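Local atomic coordinates of 4-amino-4-deoxy-L-arabinose transferase or related glycosyltransferases of PMT family (Cupriavidus metallidurans, PDB entry 5EZM), a protein that probably transfers 4-amino-4-deoxy-L-arabinose from a polyprenyl-phosphate carrier to lipid A, as a zinc-containing membrane glycosyltransferase of the GT-C fold. Residues P214-V217 against L218-T222; A327-W330 against A331-F335; N399-P402 against N403-R407. All blocks are in the same frame, centred on the assembly; numbering follows the deposited sequence.

Contacts 1 and 2 lie on neighbouring helices, 209-224 and 323-339, and both touch the bound decaprenyl-phosphate; their centres are about 10 Å apart. The helices pack directly: Val217 CG1 approaches Trp330 CA to 3.5 Å, and Val220 CG1 meets Ile329 CG2 at 3.6 Å. Together they line part of the pocket for the isoprenoid tail. The side chain of Pro214 is about 12 Å from a bound phosphocholine, whose pocket includes the zinc ligands Glu87 and His268. Contact 3 stands apart at the start of helix 403-430, its centre about 46 Å from that of contact 1, on the opposite side of the chain's centre, and about 38 Å from that of contact 2.

Contact 1: residues P214-V217 against L218-T222; sequences PGLV and LVVYT. With DSL (mono-trans, octa-cis decaprenyl-phosphate), chain C.
Leu218 N, Val219 N, Val220 N and Tyr221 N donate in turn to the carbonyls of Pro214, Gly215, Leu216 and Val217, so the two segments form one continuous helix from Pro214 onward. The bond from Val220 N to Leu216 O is 2.9 Å long and nearly straight, at 166°. At Pro214 the helix is kinked, because the ring nitrogen makes no bond to the preceding turn. Thr222 OG1 adds a bond of 2.8 Å to Val219 O, using an in-plane lone pair of the carbonyl. On one flank Leu216 CD1 and Val220 CG2 meet at 3.9 Å, the two side chains lying side by side, and Val220 also touches a bound monoacylglycerol-like lipid. Residues Pro214 to Leu218 also face the polyprenyl chain. Pro214 CB lies 3.6 Å from C26 of the decaprenyl-phosphate. Lacking a side chain, Gly215 lets polyprenyl C34 come to 3.6 Å from its CA. Val217 holds CG1 anti to the backbone N (chi1 175°), where it meets polyprenyl C21 at 3.6 Å, and Leu218 CD2 lies 3.7 Å from polyprenyl C31. The touching groups here are all carbon, consistent with this part of the tail being held by dispersion and shape.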
# COMPACT_ATOMS: atom_id res chain seq x y z
N PRO A 214 15.42 10.53 -2.07
CA PRO A 214 15.51 12.00 -2.13
C PRO A 214 16.89 12.49 -2.52
O PRO A 214 17.02 13.24 -3.50
CB PRO A 214 15.12 12.42 -0.70
CG PRO A 214 14.26 11.33 -0.22
CD PRO A 214 14.85 10.08 -0.79
N GLY A 215 17.93 12.07 -1.79
CA GLY A 215 19.28 12.49 -2.12
C GLY A 215 19.63 12.25 -3.57
O GLY A 215 20.16 13.13 -4.26
N LEU A 216 19.32 11.05 -4.07
CA LEU A 216 19.45 10.77 -5.50
C LEU A 216 18.74 11.85 -6.32
O LEU A 216 19.37 12.59 -7.08
CB LEU A 216 18.88 9.39 -5.81
CG LEU A 216 18.74 9.01 -7.28
CD1 LEU A 216 20.11 8.89 -7.94
CD2 LEU A 216 17.95 7.72 -7.44
N VAL A 217 17.42 11.97 -6.12
CA VAL A 217 16.65 13.00 -6.81
C VAL A 217 17.27 14.38 -6.60
O VAL A 217 17.21 15.24 -7.48
CB VAL A 217 15.18 12.97 -6.35
CG1 VAL A 217 14.39 14.10 -6.98
CG2 VAL A 217 14.55 11.63 -6.71
N LEU A 218 17.90 14.59 -5.44
CA LEU A 218 18.57 15.86 -5.21
C LEU A 218 19.77 16.02 -6.12
O LEU A 218 19.86 16.98 -6.90
CB LEU A 218 18.97 15.98 -3.74
CG LEU A 218 19.61 17.31 -3.33
CD1 LEU A 218 18.80 18.48 -3.86
CD2 LEU A 218 19.73 17.38 -1.82
N VAL A 219 20.71 15.06 -6.08
CA VAL A 219 21.96 15.24 -6.81
C VAL A 219 21.69 15.33 -8.30
O VAL A 219 22.21 16.22 -8.99
CB VAL A 219 22.98 14.14 -6.46
CG1 VAL A 219 23.44 14.27 -5.02
CG2 VAL A 219 22.42 12.75 -6.71
N VAL A 220 20.84 14.44 -8.82
CA VAL A 220 20.43 14.51 -10.22
C VAL A 220 19.95 15.92 -10.56
O VAL A 220 20.37 16.52 -11.55
CB VAL A 220 19.35 13.46 -10.52
CG1 VAL A 220 18.90 13.56 -11.97
CG2 VAL A 220 19.87 12.06 -10.22
N TYR A 221 19.09 16.47 -9.70
CA TYR A 221 18.62 17.84 -9.91
C TYR A 221 19.80 18.80 -10.04
O TYR A 221 19.91 19.52 -11.04
CB TYR A 221 17.70 18.27 -8.76
CG TYR A 221 17.18 19.68 -8.90
CD1 TYR A 221 16.08 19.95 -9.70
CD2 TYR A 221 17.79 20.74 -8.24
CE1 TYR A 221 15.60 21.24 -9.84
CE2 TYR A 221 17.32 22.03 -8.37
CZ TYR A 221 16.22 22.28 -9.17
OH TYR A 221 15.75 23.57 -9.30
N THR A 222 20.72 18.77 -9.07
CA THR A 222 21.83 19.71 -9.11
C THR A 222 22.78 19.44 -10.27
O THR A 222 23.65 20.28 -10.54
CB THR A 222 22.60 19.68 -7.79
OG1 THR A 222 23.35 18.47 -7.70
CG2 THR A 222 21.64 19.78 -6.62
C21 DSL C . 14.07 16.02 -4.00
C22 DSL C . 13.98 16.27 -2.50
C23 DSL C . 12.62 16.34 -1.82
C24 DSL C . 15.11 16.42 -1.79
C25 DSL C . 15.03 16.66 -0.26
C26 DSL C . 16.08 15.75 0.43
C27 DSL C . 17.06 16.62 1.29
C28 DSL C . 16.59 17.99 1.83
C29 DSL C . 18.31 16.17 1.55
C30 DSL C . 18.77 14.80 1.01
C31 DSL C . 20.32 14.79 0.81
C32 DSL C . 20.95 13.55 1.53
C33 DSL C . 21.21 13.60 3.05
C34 DSL C . 21.28 12.45 0.82

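Contact 2: residues A327-W330 against A331-F335; sequences AGIW and AIAIF. With DSL (mono-trans, octa-cis decaprenyl-phosphate), chain C.
Trp330 and Ile334, one helical turn apart, point the same way and form the tight part of this contact. Ile334 CD1 sits over one face of the indole, 3.6 Å from the centroid of the five-membered ring and 17° off its normal, a CH-pi contact. The extended isoleucine chain (chi2 176°) carries that methyl back along the helix to the ring. Ile334 N also donates to Trp330 O at 3.0 Å. The indole is held from its rim as well: NE1 is hydrogen-bonded to Pro351 O, just ahead of helix 352-365, which satisfies the buried N-H and limits rotation of the ring. Along the CE3-CZ3 side of the six-membered ring the polyprenyl chain approaches, with its C21 in plane at the edge, 3.7 Å from Trp330 CE3, while polyprenyl C23 comes obliquely to 3.5 Å from Trp330 CZ3. All this lies within a predicted transmembrane helix of a GT-C glycosyltransferase, wedged among helices 160-178, 209-224 and 352-365, where Trp330 forms part of the wall of the decaprenyl-phosphate pocket. Between these two segments the other flank is looser. Ile329 CG2 and Ala333 CB come no nearer than 4.4 Å, and Ile329 packs instead on Val220 and Tyr221 of helix 209-224. Ile332, partly exposed, touches a bound lipid and meets its own preceding turn mainly at Gly328 O. The regular helix bonds continue on this side, with Ile332 N donating to Gly328 O at 2.9 Å.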
# COMPACT_ATOMS: atom_id res chain seq x y z
N ALA A 327 9.80 17.91 -9.51
CA ALA A 327 8.84 16.81 -9.51
C ALA A 327 9.15 15.81 -10.62
O ALA A 327 9.06 14.60 -10.41
CB ALA A 327 7.42 17.35 -9.65
N GLY A 328 9.51 16.31 -11.80
CA GLY A 328 9.83 15.41 -12.90
C GLY A 328 11.06 14.57 -12.64
O GLY A 328 11.09 13.38 -12.95
N ILE A 329 12.11 15.18 -12.07
CA ILE A 329 13.29 14.41 -11.71
C ILE A 329 12.97 13.44 -10.58
O ILE A 329 13.55 12.35 -10.50
CB ILE A 329 14.45 15.37 -11.34
CG1 ILE A 329 14.88 16.16 -12.58
CG2 ILE A 329 15.63 14.60 -10.77
CD1 ILE A 329 16.00 17.14 -12.32
N TRP A 330 12.05 13.81 -9.69
CA TRP A 330 11.55 12.88 -8.68
C TRP A 330 10.98 11.63 -9.34
O TRP A 330 11.48 10.51 -9.14
CB TRP A 330 10.50 13.58 -7.82
CG TRP A 330 9.94 12.78 -6.70
CD1 TRP A 330 8.91 11.89 -6.76
CD2 TRP A 330 10.35 12.83 -5.33
NE1 TRP A 330 8.66 11.37 -5.51
CE2 TRP A 330 9.53 11.93 -4.61
CE3 TRP A 330 11.33 13.54 -4.63
CZ2 TRP A 330 9.67 11.72 -3.25
CZ3 TRP A 330 11.47 13.33 -3.28
CH2 TRP A 330 10.65 12.43 -2.60
N ALA A 331 9.95 11.81 -10.18
CA ALA A 331 9.28 10.67 -10.80
C ALA A 331 10.23 9.85 -11.67
O ALA A 331 10.28 8.62 -11.56
CB ALA A 331 8.09 11.16 -11.62
N ILE A 332 11.00 10.52 -12.53
CA ILE A 332 11.86 9.81 -13.47
C ILE A 332 12.98 9.09 -12.74
O ILE A 332 13.26 7.91 -12.99
CB ILE A 332 12.41 10.77 -14.54
CG1 ILE A 332 11.27 11.36 -15.37
CG2 ILE A 332 13.40 10.06 -15.44
CD1 ILE A 332 11.69 12.51 -16.27
N ALA A 333 13.65 9.79 -11.82
CA ALA A 333 14.77 9.20 -11.10
C ALA A 333 14.34 8.00 -10.28
O ALA A 333 14.98 6.95 -10.30
CB ALA A 333 15.45 10.25 -10.22
N ILE A 334 13.24 8.14 -9.53
CA ILE A 334 12.77 7.01 -8.73
C ILE A 334 12.33 5.86 -9.64
O ILE A 334 12.59 4.68 -9.35
CB ILE A 334 11.64 7.46 -7.79
CG1 ILE A 334 12.21 8.41 -6.73
CG2 ILE A 334 10.99 6.27 -7.12
CD1 ILE A 334 11.17 9.00 -5.81
N PHE A 335 11.68 6.19 -10.76
CA PHE A 335 11.24 5.16 -11.71
C PHE A 335 12.43 4.36 -12.23
O PHE A 335 12.40 3.12 -12.22
CB PHE A 335 10.48 5.80 -12.86
CG PHE A 335 9.99 4.81 -13.89
CD1 PHE A 335 8.76 4.19 -13.73
CD2 PHE A 335 10.75 4.51 -15.00
CE1 PHE A 335 8.31 3.28 -14.67
CE2 PHE A 335 10.30 3.61 -15.94
CZ PHE A 335 9.08 2.99 -15.78
C21 DSL C . 14.07 16.02 -4.00
C22 DSL C . 13.98 16.27 -2.50
C23 DSL C . 12.62 16.34 -1.82
C24 DSL C . 15.11 16.42 -1.79
C25 DSL C . 15.03 16.66 -0.26
C26 DSL C . 16.08 15.75 0.43
C27 DSL C . 17.06 16.62 1.29
C28 DSL C . 16.59 17.99 1.83
C29 DSL C . 18.31 16.17 1.55
C30 DSL C . 18.77 14.80 1.01
C31 DSL C . 20.32 14.79 0.81
C32 DSL C . 20.95 13.55 1.53
C33 DSL C . 21.21 13.60 3.05
C34 DSL C . 21.28 12.45 0.82

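Contact 3: residues N399-P402 against N403-R407; sequences NHIP and NSFYR
Phe405 and Tyr406 reach back onto Ile401 and Pro402 in a local, mainly apolar surface contact, where the loop after helix 369-389 runs into helix 403-430. No hydrogen bond joins the two segments. Ile401 CG2 is the central group: anti to the backbone N, it reaches both aromatic residues, 3.6 Å from Phe405 CD2 and 3.7 Å from Tyr406 CE2, and the isoleucine side chain crosses each of them at about a right angle. Pro402 instead runs alongside Phe405, its CD meeting the ring edge at Phe405 CE2 (3.6 Å). The tyrosine ring presents its edge to the loop backbone. Ile401 O lies in the ring plane, 3.6 Å from Tyr406 CE2, and Pro402 O is 3.4 Å from Tyr406 CD2, so weakly polarised aromatic C-H groups face two carbonyl oxygens. Beyond the ring, Tyr406 OH bonds to Ala398 O and ties the loop to the helix. Asn403 acts in the same sense: its ND2 is hydrogen-bonded to Ala394 O and Leu396 O. Arg407 N donates to Asn403 O at 2.9 Å, a helical bond. Ile401, Phe405 and Tyr406 rest on helix 458-465, and Ile401 and Pro402 also touch Arg564 and Trp563, in the C-terminal part of the chain. The arrangement is that of a loop joining two helices, 369-389 and 403-430, with its last apolar residues packed against the early part of the second, ahead of a predicted transmembrane span.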
# COMPACT_ATOMS: atom_id res chain seq x y z
N ASN A 399 -4.61 -18.62 -8.37
CA ASN A 399 -4.29 -18.67 -6.94
C ASN A 399 -5.20 -19.65 -6.20
O ASN A 399 -5.60 -19.41 -5.05
CB ASN A 399 -4.36 -17.28 -6.30
CG ASN A 399 -3.32 -16.33 -6.87
OD1 ASN A 399 -3.65 -15.29 -7.43
ND2 ASN A 399 -2.05 -16.69 -6.72
N HIS A 400 -5.52 -20.76 -6.86
CA HIS A 400 -6.37 -21.81 -6.29
C HIS A 400 -7.73 -21.27 -5.87
O HIS A 400 -8.29 -21.65 -4.84
CB HIS A 400 -5.67 -22.50 -5.11
CG HIS A 400 -4.36 -23.13 -5.47
ND1 HIS A 400 -4.05 -23.50 -6.76
CD2 HIS A 400 -3.29 -23.45 -4.72
CE1 HIS A 400 -2.84 -24.03 -6.78
NE2 HIS A 400 -2.35 -24.01 -5.56
N ILE A 401 -8.27 -20.36 -6.68
CA ILE A 401 -9.61 -19.81 -6.49
C ILE A 401 -10.44 -20.20 -7.70
O ILE A 401 -10.08 -19.87 -8.83
CB ILE A 401 -9.59 -18.28 -6.31
CG1 ILE A 401 -8.77 -17.90 -5.07
CG2 ILE A 401 -11.00 -17.74 -6.20
CD1 ILE A 401 -9.35 -18.40 -3.77
N PRO A 402 -11.56 -20.90 -7.52
CA PRO A 402 -12.33 -21.40 -8.67
C PRO A 402 -12.85 -20.28 -9.56
O PRO A 402 -12.83 -19.09 -9.22
CB PRO A 402 -13.48 -22.17 -8.02
CG PRO A 402 -12.94 -22.57 -6.69
CD PRO A 402 -12.07 -21.43 -6.25
N ASN A 403 -13.34 -20.69 -10.73
CA ASN A 403 -13.73 -19.74 -11.77
C ASN A 403 -14.96 -18.92 -11.38
O ASN A 403 -15.10 -17.78 -11.83
CB ASN A 403 -13.97 -20.48 -13.08
CG ASN A 403 -14.66 -19.61 -14.12
OD1 ASN A 403 -15.85 -19.78 -14.40
ND2 ASN A 403 -13.91 -18.68 -14.70
N SER A 404 -15.84 -19.49 -10.55
CA SER A 404 -17.10 -18.82 -10.24
C SER A 404 -16.86 -17.45 -9.61
O SER A 404 -17.51 -16.46 -9.99
CB SER A 404 -17.94 -19.69 -9.31
OG SER A 404 -18.15 -20.97 -9.89
N PHE A 405 -15.93 -17.36 -8.65
CA PHE A 405 -15.64 -16.08 -8.02
C PHE A 405 -15.18 -15.05 -9.04
O PHE A 405 -15.50 -13.86 -8.90
CB PHE A 405 -14.58 -16.27 -6.94
CG PHE A 405 -14.94 -17.28 -5.89
CD1 PHE A 405 -15.70 -16.92 -4.79
CD2 PHE A 405 -14.51 -18.59 -6.00
CE1 PHE A 405 -16.03 -17.85 -3.83
CE2 PHE A 405 -14.84 -19.53 -5.04
CZ PHE A 405 -15.60 -19.16 -3.95
N TYR A 406 -14.45 -15.48 -10.06
CA TYR A 406 -14.03 -14.55 -11.10
C TYR A 406 -15.18 -14.19 -12.04
O TYR A 406 -15.22 -13.07 -12.57
CB TYR A 406 -12.85 -15.13 -11.88
CG TYR A 406 -11.59 -15.19 -11.05
CD1 TYR A 406 -10.75 -14.09 -10.95
CD2 TYR A 406 -11.25 -16.33 -10.34
CE1 TYR A 406 -9.60 -14.13 -10.19
CE2 TYR A 406 -10.10 -16.38 -9.57
CZ TYR A 406 -9.28 -15.28 -9.50
OH TYR A 406 -8.14 -15.32 -8.74
N ARG A 407 -16.13 -15.11 -12.24
CA ARG A 407 -17.35 -14.75 -12.95
C ARG A 407 -18.10 -13.66 -12.21
O ARG A 407 -18.63 -12.73 -12.83
CB ARG A 407 -18.24 -15.98 -13.14
CG ARG A 407 -17.67 -17.03 -14.08
CD ARG A 407 -18.69 -18.11 -14.40
NE ARG A 407 -19.93 -17.54 -14.92
CZ ARG A 407 -20.09 -17.14 -16.18
NH1 ARG A 407 -19.10 -17.23 -17.05
NH2 ARG A 407 -21.26 -16.63 -16.57